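Local coordinates for protein aldose 1-epimerase (Caenorhabditis elegans, PDB 1LUR) that probably interconverts the alpha and beta anomers of aldose sugars such as galactose, acting as an aldose 1-epimerase (mutarotase), at residues A11-I15 / F53-F59; I17-L23 / T146-Q152; V242-K246 / T270-P274. All blocks are in the same frame, centred on the assembly; numbering follows the deposited sequence.

In the fold
The first modelled residues lead straight into contact 1, where 11-15 meets 53-59 and closes a loop holding the strands of the four-stranded sheet. One residue after 15 the chain supplies 17-23 to contact 2, whose partner 146-152 comes much later, so contacts 1 and 2 cross along the sequence. Contact 2 joins the small sheet's first turn to a hairpin of the nine-stranded sheet. Contact 3, 242-246 with 270-274, follows in series and closes an excursion that leaves the seven-stranded sheet after strand 238-243, adds strands 256-259 and 265-271 to the nine-stranded sheet, and returns at 274. Contacts 1 and 3, with centres 33 Å apart, lie on opposite sides of the chain's centre.

Contact 1 (A11-I15 / F53-F59); sequences ASGFI and FDTIDEF
The ring of F14 is gripped by I56 over one face and F59 at its edge. I56 CG1 makes a CH-pi contact, 4.0 Å from the centroid of the F14 ring and 26° off its normal, displaced toward the CE2 side. At the rim, F14 CE1 comes within 3.8 Å of F59 CE2; the two ring planes stand 74° apart and the pair is oblique. I56 slides past F14 rather than ending on it, and its extended branch (chi2 179°) carries CD1 on to the backbone, 3.5 Å from G13 CA. The side chain of S12 approaches the same methyl more loosely, OG lying 4.2 Å from I56 CD1. No hydrogen bond crosses between the segments, so the contact is essentially apolar.

One layer out, F53 backs up F59: F53 CD2 sits 3.7 Å above the centre of the F59 ring plane. T55 takes the N-cap position of the helix that carries I56 and F59, forming a capping box with E58, although the modelled place of T55 OG1 is doubtful. D54, just before it, turns its carboxylate to the backbone N of K290.

The short helix 56-61 thus lies against the small four-stranded sheet: F14 also packs on T26, L28 and A35, while I56 and F59 both rest on L28. I15 pairs with L27 as strand 15-18 begins, and its side chain turns to V122 and F124 of strand 121-129.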
ATOM      1  N   ALA A  11       0.049  17.741 -19.395  1.00 66.01           N
ATOM      2  CA  ALA A  11       1.040  16.880 -18.687  1.00 65.74           C
ATOM      3  C   ALA A  11       1.193  17.320 -17.233  1.00 65.69           C
ATOM      4  O   ALA A  11       0.766  18.416 -16.861  1.00 66.35           O
ATOM      5  CB  ALA A  11       2.389  16.951 -19.398  1.00 65.92           C
ATOM      6  N   SER A  12       1.791  16.456 -16.415  1.00 64.60           N
ATOM      7  CA  SER A  12       2.005  16.753 -15.000  1.00 63.64           C
ATOM      8  C   SER A  12       3.508  16.747 -14.727  1.00 62.28           C
ATOM      9  O   SER A  12       4.302  17.166 -15.575  1.00 63.02           O
ATOM     10  CB  SER A  12       1.326  15.704 -14.116  1.00 63.87           C
ATOM     11  OG  SER A  12       2.042  14.481 -14.138  1.00 64.48           O
ATOM     12  N   GLY A  13       3.897  16.267 -13.549  1.00 59.42           N
ATOM     13  CA  GLY A  13       5.309  16.226 -13.213  1.00 55.29           C
ATOM     14  C   GLY A  13       5.602  15.762 -11.800  1.00 52.66           C
ATOM     15  O   GLY A  13       4.795  15.950 -10.888  1.00 52.36           O
ATOM     16  N   PHE A  14       6.767  15.148 -11.621  1.00 49.76           N
ATOM     17  CA  PHE A  14       7.175  14.656 -10.314  1.00 46.80           C
ATOM     18  C   PHE A  14       7.241  15.812  -9.329  1.00 44.95           C
ATOM     19  O   PHE A  14       7.645  16.919  -9.681  1.00 44.23           O
ATOM     20  CB  PHE A  14       8.548  13.987 -10.400  1.00 46.79           C
ATOM     21  CG  PHE A  14       8.539  12.661 -11.108  1.00 47.73           C
ATOM     22  CD1 PHE A  14       7.848  11.576 -10.575  1.00 47.22           C
ATOM     23  CD2 PHE A  14       9.233  12.490 -12.303  1.00 47.13           C
ATOM     24  CE1 PHE A  14       7.848  10.339 -11.221  1.00 48.40           C
ATOM     25  CE2 PHE A  14       9.241  11.258 -12.960  1.00 47.77           C
ATOM     26  CZ  PHE A  14       8.546  10.178 -12.417  1.00 48.00           C
ATOM     27  N   ILE A  15       6.827  15.554  -8.096  1.00 42.54           N
ATOM     28  CA  ILE A  15       6.844  16.571  -7.058  1.00 41.05           C
ATOM     29  C   ILE A  15       7.753  16.047  -5.955  1.00 41.31           C
ATOM     30  O   ILE A  15       7.598  14.914  -5.500  1.00 41.04           O
ATOM     31  CB  ILE A  15       5.443  16.813  -6.481  1.00 40.81           C
ATOM     32  CG1 ILE A  15       4.484  17.223  -7.602  1.00 41.50           C
ATOM     33  CG2 ILE A  15       5.501  17.888  -5.406  1.00 41.06           C
ATOM     34  CD1 ILE A  15       3.053  17.457  -7.141  1.00 39.56           C
ATOM     35  N   PHE A  53       9.863   3.950 -11.790  1.00 46.96           N
ATOM     36  CA  PHE A  53      10.290   4.184 -13.161  1.00 48.26           C
ATOM     37  C   PHE A  53      10.950   5.546 -13.271  1.00 48.81           C
ATOM     38  O   PHE A  53      10.632   6.463 -12.514  1.00 48.63           O
ATOM     39  CB  PHE A  53       9.080   4.106 -14.091  1.00 49.05           C
ATOM     40  CG  PHE A  53       8.323   2.813 -13.979  1.00 49.43           C
ATOM     41  CD1 PHE A  53       8.884   1.622 -14.431  1.00 49.29           C
ATOM     42  CD2 PHE A  53       7.067   2.780 -13.380  1.00 49.52           C
ATOM     43  CE1 PHE A  53       8.206   0.412 -14.290  1.00 49.70           C
ATOM     44  CE2 PHE A  53       6.378   1.577 -13.232  1.00 49.55           C
ATOM     45  CZ  PHE A  53       6.949   0.388 -13.688  1.00 50.24           C
ATOM     46  N   ASP A  54      11.871   5.677 -14.218  1.00 49.60           N
ATOM     47  CA  ASP A  54      12.576   6.934 -14.420  1.00 50.09           C
ATOM     48  C   ASP A  54      11.727   7.991 -15.134  1.00 49.36           C
ATOM     49  O   ASP A  54      12.021   9.182 -15.052  1.00 49.29           O
ATOM     50  CB  ASP A  54      13.882   6.675 -15.190  1.00 51.67           C
ATOM     51  CG  ASP A  54      14.867   5.808 -14.404  1.00 53.30           C
ATOM     52  OD1 ASP A  54      15.856   5.329 -14.998  1.00 54.66           O
ATOM     53  OD2 ASP A  54      14.663   5.608 -13.186  1.00 55.01           O
ATOM     54  N   THR A  55      10.667   7.566 -15.820  1.00 49.41           N
ATOM     55  CA  THR A  55       9.805   8.510 -16.530  1.00 49.19           C
ATOM     56  C   THR A  55       8.348   8.459 -16.070  1.00 50.02           C
ATOM     57  O   THR A  55       7.883   7.446 -15.553  1.00 49.93           O
ATOM     58  CB  THR A  55       9.821   8.256 -18.054  1.00 49.75           C
ATOM     59  OG1 THR A  55       9.070   7.072 -18.352  1.00 48.15           O
ATOM     60  CG2 THR A  55      11.249   8.082 -18.551  1.00 48.85           C
ATOM     61  N   ILE A  56       7.631   9.559 -16.282  1.00 50.62           N
ATOM     62  CA  ILE A  56       6.230   9.658 -15.898  1.00 51.31           C
ATOM     63  C   ILE A  56       5.346   8.717 -16.706  1.00 51.70           C
ATOM     64  O   ILE A  56       4.486   8.028 -16.158  1.00 52.45           O
ATOM     65  CB  ILE A  56       5.702  11.093 -16.096  1.00 51.48           C
ATOM     66  CG1 ILE A  56       6.396  12.040 -15.114  1.00 52.85           C
ATOM     67  CG2 ILE A  56       4.195  11.128 -15.909  1.00 50.73           C
ATOM     68  CD1 ILE A  56       5.964  13.494 -15.246  1.00 53.61           C
ATOM     69  N   ASP A  57       5.555   8.688 -18.014  1.00 51.66           N
ATOM     70  CA  ASP A  57       4.756   7.826 -18.870  1.00 51.66           C
ATOM     71  C   ASP A  57       4.842   6.358 -18.458  1.00 50.41           C
ATOM     72  O   ASP A  57       3.843   5.639 -18.516  1.00 50.56           O
ATOM     73  CB  ASP A  57       5.183   7.992 -20.329  1.00 53.75           C
ATOM     74  CG  ASP A  57       4.037   7.770 -21.294  1.00 55.63           C
ATOM     75  OD1 ASP A  57       3.560   6.619 -21.405  1.00 56.56           O
ATOM     76  OD2 ASP A  57       3.602   8.752 -21.932  1.00 56.55           O
ATOM     77  N   GLU A  58       6.026   5.914 -18.039  1.00 48.61           N
ATOM     78  CA  GLU A  58       6.203   4.524 -17.624  1.00 47.97           C
ATOM     79  C   GLU A  58       5.295   4.211 -16.441  1.00 46.43           C
ATOM     80  O   GLU A  58       4.826   3.083 -16.286  1.00 45.97           O
ATOM     81  CB  GLU A  58       7.655   4.253 -17.230  1.00 48.57           C
ATOM     82  CG  GLU A  58       8.643   4.348 -18.377  1.00 50.31           C
ATOM     83  CD  GLU A  58      10.072   4.147 -17.924  1.00 50.20           C
ATOM     84  OE1 GLU A  58      10.458   2.992 -17.649  1.00 50.89           O
ATOM     85  OE2 GLU A  58      10.807   5.150 -17.829  1.00 52.12           O
ATOM     86  N   PHE A  59       5.064   5.216 -15.604  1.00 45.10           N
ATOM     87  CA  PHE A  59       4.208   5.056 -14.434  1.00 44.55           C
ATOM     88  C   PHE A  59       2.761   4.945 -14.892  1.00 44.78           C
ATOM     89  O   PHE A  59       1.998   4.122 -14.380  1.00 43.46           O
ATOM     90  CB  PHE A  59       4.357   6.256 -13.497  1.00 43.36           C
ATOM     91  CG  PHE A  59       5.368   6.054 -12.404  1.00 43.03           C
ATOM     92  CD1 PHE A  59       5.085   5.226 -11.324  1.00 43.07           C
ATOM     93  CD2 PHE A  59       6.602   6.696 -12.450  1.00 44.05           C
ATOM     94  CE1 PHE A  59       6.011   5.040 -10.305  1.00 43.16           C
ATOM     95  CE2 PHE A  59       7.539   6.516 -11.436  1.00 42.64           C
ATOM     96  CZ  PHE A  59       7.241   5.687 -10.361  1.00 43.13           C
TER

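Contact 2 (I17-L23 / T146-Q152); sequences IANKQGL and TVNDRNQ
The side-chain amides of N19 and N151 meet with their planes 62° apart, N19 offering its ND2: N151 OD1, 3.1 Å from N19 ND2, and N148 O both lie close to the N19 amide plane. Further out, one face of the R150 guanidinium carries Q152 NE2, 3.3 Å above it. The arrangement sets two beta-hairpin turns side by side, one joining strands 15-18 and 24-28, the other a type I turn, N148 to N151, joining strands 138-147 and 152-160.

Each turn is braced by its own asparagine. N19 OD1 accepts from L23 N at 2.9 Å and weakly from Q21 N, which fixes the amide's rotation. N148 OD1 takes R150 N (an Asx turn) and Q152 N from opposite faces. Q21 OE1 lies 3.0 Å from D149 O, but these are two acceptors and do not bond.

Below the polar layer V147 wedges between I17 and L23, its CG1 3.9 Å from I17 CD1 and 4.1 Å from L23 CD2. L23 swings CD2 over the N151 backbone, 3.6 Å from N151 C, and also packs on L37, F39 and F335.

N148 O is held twice, N19 ND2 reaching it at 2.9 Å in a nearly straight bond (168°) and N151 N from the opposite face of its carbonyl plane.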
ATOM      1  N   ILE A  17       9.616  16.415  -2.074  1.00 36.26           N
ATOM      2  CA  ILE A  17       9.488  16.945  -0.722  1.00 35.69           C
ATOM      3  C   ILE A  17      10.660  16.355   0.041  1.00 35.15           C
ATOM      4  O   ILE A  17      11.175  15.297  -0.330  1.00 33.81           O
ATOM      5  CB  ILE A  17       8.170  16.534  -0.029  1.00 35.69           C
ATOM      6  CG1 ILE A  17       8.087  15.016   0.117  1.00 35.02           C
ATOM      7  CG2 ILE A  17       6.989  17.071  -0.811  1.00 34.38           C
ATOM      8  CD1 ILE A  17       6.901  14.562   0.944  1.00 35.90           C
ATOM      9  N   ALA A  18      11.095  17.026   1.099  1.00 35.51           N
ATOM     10  CA  ALA A  18      12.221  16.508   1.863  1.00 35.21           C
ATOM     11  C   ALA A  18      12.410  17.212   3.194  1.00 33.71           C
ATOM     12  O   ALA A  18      11.915  18.319   3.404  1.00 34.74           O
ATOM     13  CB  ALA A  18      13.498  16.630   1.031  1.00 34.49           C
ATOM     14  N   ASN A  19      13.110  16.556   4.107  1.00 32.52           N
ATOM     15  CA  ASN A  19      13.348  17.162   5.406  1.00 32.87           C
ATOM     16  C   ASN A  19      14.775  17.705   5.369  1.00 33.07           C
ATOM     17  O   ASN A  19      15.364  17.825   4.295  1.00 33.45           O
ATOM     18  CB  ASN A  19      13.179  16.148   6.541  1.00 32.48           C
ATOM     19  CG  ASN A  19      14.151  15.000   6.453  1.00 33.24           C
ATOM     20  OD1 ASN A  19      15.036  14.974   5.593  1.00 35.09           O
ATOM     21  ND2 ASN A  19      13.998  14.035   7.353  1.00 34.47           N
ATOM     22  N   LYS A  20      15.333  18.024   6.527  1.00 34.87           N
ATOM     23  CA  LYS A  20      16.688  18.560   6.581  1.00 37.66           C
ATOM     24  C   LYS A  20      17.762  17.542   6.958  1.00 38.27           C
ATOM     25  O   LYS A  20      18.927  17.911   7.124  1.00 37.98           O
ATOM     26  CB  LYS A  20      16.736  19.722   7.574  1.00 39.19           C
ATOM     27  CG  LYS A  20      15.823  20.888   7.245  1.00 41.97           C
ATOM     28  CD  LYS A  20      16.338  21.677   6.058  1.00 47.10           C
ATOM     29  CE  LYS A  20      15.620  23.013   5.948  1.00 48.65           C
ATOM     30  NZ  LYS A  20      15.737  23.774   7.228  1.00 51.75           N
ATOM     31  N   GLN A  21      17.385  16.272   7.079  1.00 39.54           N
ATOM     32  CA  GLN A  21      18.348  15.234   7.444  1.00 39.90           C
ATOM     33  C   GLN A  21      18.706  14.217   6.366  1.00 39.87           C
ATOM     34  O   GLN A  21      19.332  13.198   6.663  1.00 41.05           O
ATOM     35  CB  GLN A  21      17.870  14.479   8.688  1.00 42.61           C
ATOM     36  CG  GLN A  21      17.918  15.291   9.970  1.00 46.32           C
ATOM     37  CD  GLN A  21      16.773  16.267  10.077  1.00 49.10           C
ATOM     38  OE1 GLN A  21      15.628  15.873  10.299  1.00 51.67           O
ATOM     39  NE2 GLN A  21      17.070  17.550   9.911  1.00 51.29           N
ATOM     40  N   GLY A  22      18.317  14.474   5.123  1.00 38.10           N
ATOM     41  CA  GLY A  22      18.645  13.530   4.071  1.00 36.43           C
ATOM     42  C   GLY A  22      17.549  12.567   3.652  1.00 36.68           C
ATOM     43  O   GLY A  22      17.844  11.504   3.109  1.00 37.80           O
ATOM     44  N   LEU A  23      16.294  12.921   3.915  1.00 35.32           N
ATOM     45  CA  LEU A  23      15.152  12.080   3.548  1.00 34.22           C
ATOM     46  C   LEU A  23      14.385  12.824   2.465  1.00 33.65           C
ATOM     47  O   LEU A  23      13.934  13.946   2.680  1.00 35.28           O
ATOM     48  CB  LEU A  23      14.236  11.842   4.755  1.00 33.52           C
ATOM     49  CG  LEU A  23      12.871  11.177   4.511  1.00 33.82           C
ATOM     50  CD1 LEU A  23      13.044   9.766   3.948  1.00 30.38           C
ATOM     51  CD2 LEU A  23      12.106  11.129   5.827  1.00 35.46           C
ATOM     52  N   THR A 146       3.890  13.566   3.853  1.00 27.88           N
ATOM     53  CA  THR A 146       4.673  14.542   4.594  1.00 27.85           C
ATOM     54  C   THR A 146       5.917  13.896   5.190  1.00 27.65           C
ATOM     55  O   THR A 146       5.873  12.758   5.652  1.00 26.28           O
ATOM     56  CB  THR A 146       3.837  15.139   5.748  1.00 27.86           C
ATOM     57  OG1 THR A 146       2.664  15.773   5.217  1.00 26.79           O
ATOM     58  CG2 THR A 146       4.659  16.161   6.545  1.00 28.70           C
ATOM     59  N   VAL A 147       7.034  14.610   5.146  1.00 27.37           N
ATOM     60  CA  VAL A 147       8.280  14.097   5.703  1.00 29.00           C
ATOM     61  C   VAL A 147       8.616  15.061   6.836  1.00 30.06           C
ATOM     62  O   VAL A 147       8.341  16.256   6.727  1.00 30.65           O
ATOM     63  CB  VAL A 147       9.425  14.103   4.677  1.00 29.15           C
ATOM     64  CG1 VAL A 147       9.219  12.995   3.657  1.00 27.78           C
ATOM     65  CG2 VAL A 147       9.500  15.464   3.987  1.00 29.77           C
ATOM     66  N   ASN A 148       9.190  14.552   7.922  1.00 30.17           N
ATOM     67  CA  ASN A 148       9.533  15.423   9.046  1.00 31.75           C
ATOM     68  C   ASN A 148      10.954  15.221   9.560  1.00 33.26           C
ATOM     69  O   ASN A 148      11.700  14.398   9.037  1.00 32.55           O
ATOM     70  CB  ASN A 148       8.549  15.223  10.200  1.00 29.95           C
ATOM     71  CG  ASN A 148       8.504  13.789  10.692  1.00 29.03           C
ATOM     72  OD1 ASN A 148       9.527  13.109  10.769  1.00 25.52           O
ATOM     73  ND2 ASN A 148       7.313  13.330  11.051  1.00 31.30           N
ATOM     74  N   ASP A 149      11.306  15.984  10.595  1.00 35.13           N
ATOM     75  CA  ASP A 149      12.632  15.926  11.211  1.00 37.39           C
ATOM     76  C   ASP A 149      12.919  14.634  11.963  1.00 37.22           C
ATOM     77  O   ASP A 149      14.042  14.405  12.404  1.00 37.46           O
ATOM     78  CB  ASP A 149      12.828  17.120  12.158  1.00 39.87           C
ATOM     79  CG  ASP A 149      11.692  17.270  13.155  1.00 42.99           C
ATOM     80  OD1 ASP A 149      11.376  16.291  13.866  1.00 45.65           O
ATOM     81  OD2 ASP A 149      11.111  18.372  13.229  1.00 47.62           O
ATOM     82  N   ARG A 150      11.901  13.794  12.119  1.00 37.20           N
ATOM     83  CA  ARG A 150      12.066  12.527  12.817  1.00 36.11           C
ATOM     84  C   ARG A 150      12.339  11.439  11.782  1.00 33.81           C
ATOM     85  O   ARG A 150      12.291  10.248  12.087  1.00 34.14           O
ATOM     86  CB  ARG A 150      10.796  12.200  13.606  1.00 37.75           C
ATOM     87  CG  ARG A 150      10.433  13.237  14.663  1.00 42.48           C
ATOM     88  CD  ARG A 150       9.065  12.945  15.265  1.00 45.17           C
ATOM     89  NE  ARG A 150       8.993  11.593  15.815  1.00 49.69           N
ATOM     90  CZ  ARG A 150       7.871  11.009  16.231  1.00 52.15           C
ATOM     91  NH1 ARG A 150       6.711  11.655  16.163  1.00 51.87           N
ATOM     92  NH2 ARG A 150       7.910   9.772  16.715  1.00 52.51           N
ATOM     93  N   ASN A 151      12.642  11.860  10.558  1.00 32.07           N
ATOM     94  CA  ASN A 151      12.923  10.938   9.457  1.00 31.45           C
ATOM     95  C   ASN A 151      11.742  10.025   9.192  1.00 30.61           C
ATOM     96  O   ASN A 151      11.901   8.825   8.938  1.00 29.98           O
ATOM     97  CB  ASN A 151      14.163  10.090   9.735  1.00 33.83           C
ATOM     98  CG  ASN A 151      15.440  10.881   9.618  1.00 35.80           C
ATOM     99  OD1 ASN A 151      15.584  11.710   8.721  1.00 36.29           O
ATOM    100  ND2 ASN A 151      16.386  10.620  10.513  1.00 38.14           N
ATOM    101  N   GLN A 152      10.552  10.605   9.253  1.00 29.77           N
ATOM    102  CA  GLN A 152       9.336   9.848   9.017  1.00 29.85           C
ATOM    103  C   GLN A 152       8.598  10.328   7.779  1.00 29.63           C
ATOM    104  O   GLN A 152       8.637  11.511   7.427  1.00 29.09           O
ATOM    105  CB  GLN A 152       8.375   9.983  10.198  1.00 31.78           C
ATOM    106  CG  GLN A 152       8.946   9.626  11.549  1.00 32.71           C
ATOM    107  CD  GLN A 152       7.917   9.786  12.642  1.00 33.54           C
ATOM    108  OE1 GLN A 152       7.232  10.806  12.713  1.00 33.39           O
ATOM    109  NE2 GLN A 152       7.802   8.779  13.503  1.00 31.87           N
TER

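Contact 3 (V242-K246 / T270-P274); sequences VITKK and TTSYP
T271 opens the contact with its methyl, CG2 standing 3.7 Å from I243 CD1, while its carbonyl O accepts from K245 NZ at 3.1 Å. Its hydroxyl faces elsewhere: OG1 takes the backbone N of Y273 at 3.0 Å, an ST turn that bends the chain as strand 265-271 ends, and is also bonded to E330 O. S272 points its side chain away from the first segment, to Q329 and E330. At Y273 the work is done by the backbone. Its O receives K245 NZ at 2.9 Å, with the ammonium well above the carbonyl plane (64° out of it), and I243 CD1 lies 3.5 Å from the same oxygen.

K245 reaches in with its chain extended beyond CG, running alongside I243 to set its charge among backbone oxygens, which would favour the protonated amine. The ring of Y273 heads the other way, edge-to-face with F306, its OH bonded to H157 and Y327.

P274 finishes the walk: its O accepts I243 N at 3.0 Å (N-H...O 153°), and one water bridges that oxygen to I243 O.

The P274 bond leads directly into the antiparallel pairing of strand 275-279 with strand 238-243. Residues 272-274 are therefore the link by which the chain leaves the nine-stranded sheet for the seven-stranded one, a sheet-to-sheet crossing within the beta-sandwich of the galactose mutarotase fold.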
ATOM      1  N   VAL A 242      -2.985  -9.632  10.114  1.00 33.99           N
ATOM      2  CA  VAL A 242      -3.747  -8.886  11.107  1.00 34.46           C
ATOM      3  C   VAL A 242      -2.885  -8.391  12.258  1.00 36.61           C
ATOM      4  O   VAL A 242      -2.284  -9.180  12.987  1.00 34.76           O
ATOM      5  CB  VAL A 242      -4.909  -9.731  11.672  1.00 34.10           C
ATOM      6  CG1 VAL A 242      -5.777  -8.879  12.604  1.00 32.25           C
ATOM      7  CG2 VAL A 242      -5.745 -10.276  10.532  1.00 34.28           C
ATOM      8  N   ILE A 243      -2.849  -7.072  12.415  1.00 37.20           N
ATOM      9  CA  ILE A 243      -2.071  -6.431  13.463  1.00 38.76           C
ATOM     10  C   ILE A 243      -2.614  -6.681  14.863  1.00 40.13           C
ATOM     11  O   ILE A 243      -3.794  -6.454  15.137  1.00 39.57           O
ATOM     12  CB  ILE A 243      -2.016  -4.905  13.253  1.00 39.23           C
ATOM     13  CG1 ILE A 243      -1.342  -4.582  11.919  1.00 39.10           C
ATOM     14  CG2 ILE A 243      -1.279  -4.250  14.419  1.00 40.45           C
ATOM     15  CD1 ILE A 243      -1.330  -3.092  11.586  1.00 39.25           C
ATOM     16  N   THR A 244      -1.744  -7.150  15.751  1.00 40.57           N
ATOM     17  CA  THR A 244      -2.147  -7.415  17.123  1.00 44.64           C
ATOM     18  C   THR A 244      -2.149  -6.067  17.833  1.00 47.01           C
ATOM     19  O   THR A 244      -1.090  -5.502  18.107  1.00 48.63           O
ATOM     20  CB  THR A 244      -1.148  -8.335  17.852  1.00 44.05           C
ATOM     21  OG1 THR A 244      -0.983  -9.553  17.116  1.00 44.37           O
ATOM     22  CG2 THR A 244      -1.655  -8.656  19.251  1.00 44.45           C
ATOM     23  N   LYS A 245      -3.332  -5.539  18.120  1.00 50.04           N
ATOM     24  CA  LYS A 245      -3.409  -4.255  18.798  1.00 52.11           C
ATOM     25  C   LYS A 245      -3.951  -4.413  20.211  1.00 55.45           C
ATOM     26  O   LYS A 245      -4.923  -5.138  20.444  1.00 55.93           O
ATOM     27  CB  LYS A 245      -4.277  -3.274  17.997  1.00 49.95           C
ATOM     28  CG  LYS A 245      -3.663  -2.874  16.659  1.00 46.98           C
ATOM     29  CD  LYS A 245      -4.433  -1.745  15.977  1.00 43.37           C
ATOM     30  CE  LYS A 245      -3.775  -1.368  14.652  1.00 41.06           C
ATOM     31  NZ  LYS A 245      -4.450  -0.218  13.980  1.00 35.68           N
ATOM     32  N   LYS A 246      -3.301  -3.741  21.156  1.00 58.38           N
ATOM     33  CA  LYS A 246      -3.709  -3.800  22.550  1.00 62.33           C
ATOM     34  C   LYS A 246      -4.963  -2.971  22.773  1.00 64.43           C
ATOM     35  O   LYS A 246      -5.625  -2.549  21.821  1.00 65.28           O
ATOM     36  CB  LYS A 246      -2.582  -3.292  23.457  1.00 62.68           C
ATOM     37  CG  LYS A 246      -1.482  -4.310  23.721  1.00 63.82           C
ATOM     38  CD  LYS A 246      -0.841  -4.810  22.434  1.00 65.04           C
ATOM     39  CE  LYS A 246       0.113  -5.965  22.707  1.00 65.11           C
ATOM     40  NZ  LYS A 246       0.680  -6.541  21.455  1.00 65.17           N
ATOM     41  N   THR A 270       3.779   2.151  11.711  1.00 31.93           N
ATOM     42  CA  THR A 270       2.716   2.214  12.694  1.00 31.68           C
ATOM     43  C   THR A 270       1.565   2.735  11.839  1.00 30.41           C
ATOM     44  O   THR A 270       1.751   3.626  11.008  1.00 30.48           O
ATOM     45  CB  THR A 270       3.025   3.180  13.857  1.00 34.39           C
ATOM     46  OG1 THR A 270       2.019   3.028  14.864  1.00 39.53           O
ATOM     47  CG2 THR A 270       3.043   4.622  13.393  1.00 34.63           C
ATOM     48  N   THR A 271       0.385   2.161  12.005  1.00 29.20           N
ATOM     49  CA  THR A 271      -0.756   2.598  11.215  1.00 28.46           C
ATOM     50  C   THR A 271      -2.062   2.432  11.956  1.00 27.87           C
ATOM     51  O   THR A 271      -2.163   1.648  12.900  1.00 28.43           O
ATOM     52  CB  THR A 271      -0.834   1.805   9.887  1.00 28.06           C
ATOM     53  OG1 THR A 271      -2.031   2.162   9.180  1.00 27.99           O
ATOM     54  CG2 THR A 271      -0.847   0.301  10.158  1.00 29.90           C
ATOM     55  N   SER A 272      -3.061   3.187  11.520  1.00 28.61           N
ATOM     56  CA  SER A 272      -4.380   3.141  12.122  1.00 27.38           C
ATOM     57  C   SER A 272      -5.128   1.959  11.524  1.00 27.85           C
ATOM     58  O   SER A 272      -6.099   1.470  12.108  1.00 26.25           O
ATOM     59  CB  SER A 272      -5.131   4.437  11.833  1.00 28.06           C
ATOM     60  OG  SER A 272      -5.154   4.706  10.436  1.00 30.17           O
ATOM     61  N   TYR A 273      -4.677   1.508  10.355  1.00 25.85           N
ATOM     62  CA  TYR A 273      -5.312   0.378   9.684  1.00 26.51           C
ATOM     63  C   TYR A 273      -5.141  -0.884  10.530  1.00 28.32           C
ATOM     64  O   TYR A 273      -4.147  -1.033  11.246  1.00 28.08           O
ATOM     65  CB  TYR A 273      -4.713   0.151   8.287  1.00 24.93           C
ATOM     66  CG  TYR A 273      -5.163   1.157   7.233  1.00 24.54           C
ATOM     67  CD1 TYR A 273      -4.316   2.179   6.808  1.00 24.37           C
ATOM     68  CD2 TYR A 273      -6.440   1.091   6.677  1.00 25.48           C
ATOM     69  CE1 TYR A 273      -4.728   3.118   5.856  1.00 23.59           C
ATOM     70  CE2 TYR A 273      -6.866   2.026   5.719  1.00 24.82           C
ATOM     71  CZ  TYR A 273      -6.002   3.036   5.319  1.00 24.22           C
ATOM     72  OH  TYR A 273      -6.409   3.966   4.393  1.00 23.69           O
ATOM     73  N   PRO A 274      -6.109  -1.814  10.449  1.00 29.34           N
ATOM     74  CA  PRO A 274      -6.085  -3.064  11.206  1.00 30.04           C
ATOM     75  C   PRO A 274      -5.195  -4.158  10.629  1.00 31.81           C
ATOM     76  O   PRO A 274      -4.829  -5.096  11.337  1.00 34.10           O
ATOM     77  CB  PRO A 274      -7.554  -3.461  11.235  1.00 30.54           C
ATOM     78  CG  PRO A 274      -7.996  -3.070   9.856  1.00 29.69           C
ATOM     79  CD  PRO A 274      -7.364  -1.694   9.683  1.00 29.87           C
TER
HETATM   80  O   HOH W   1      -5.809  -5.487  13.622  1.00 39.65           O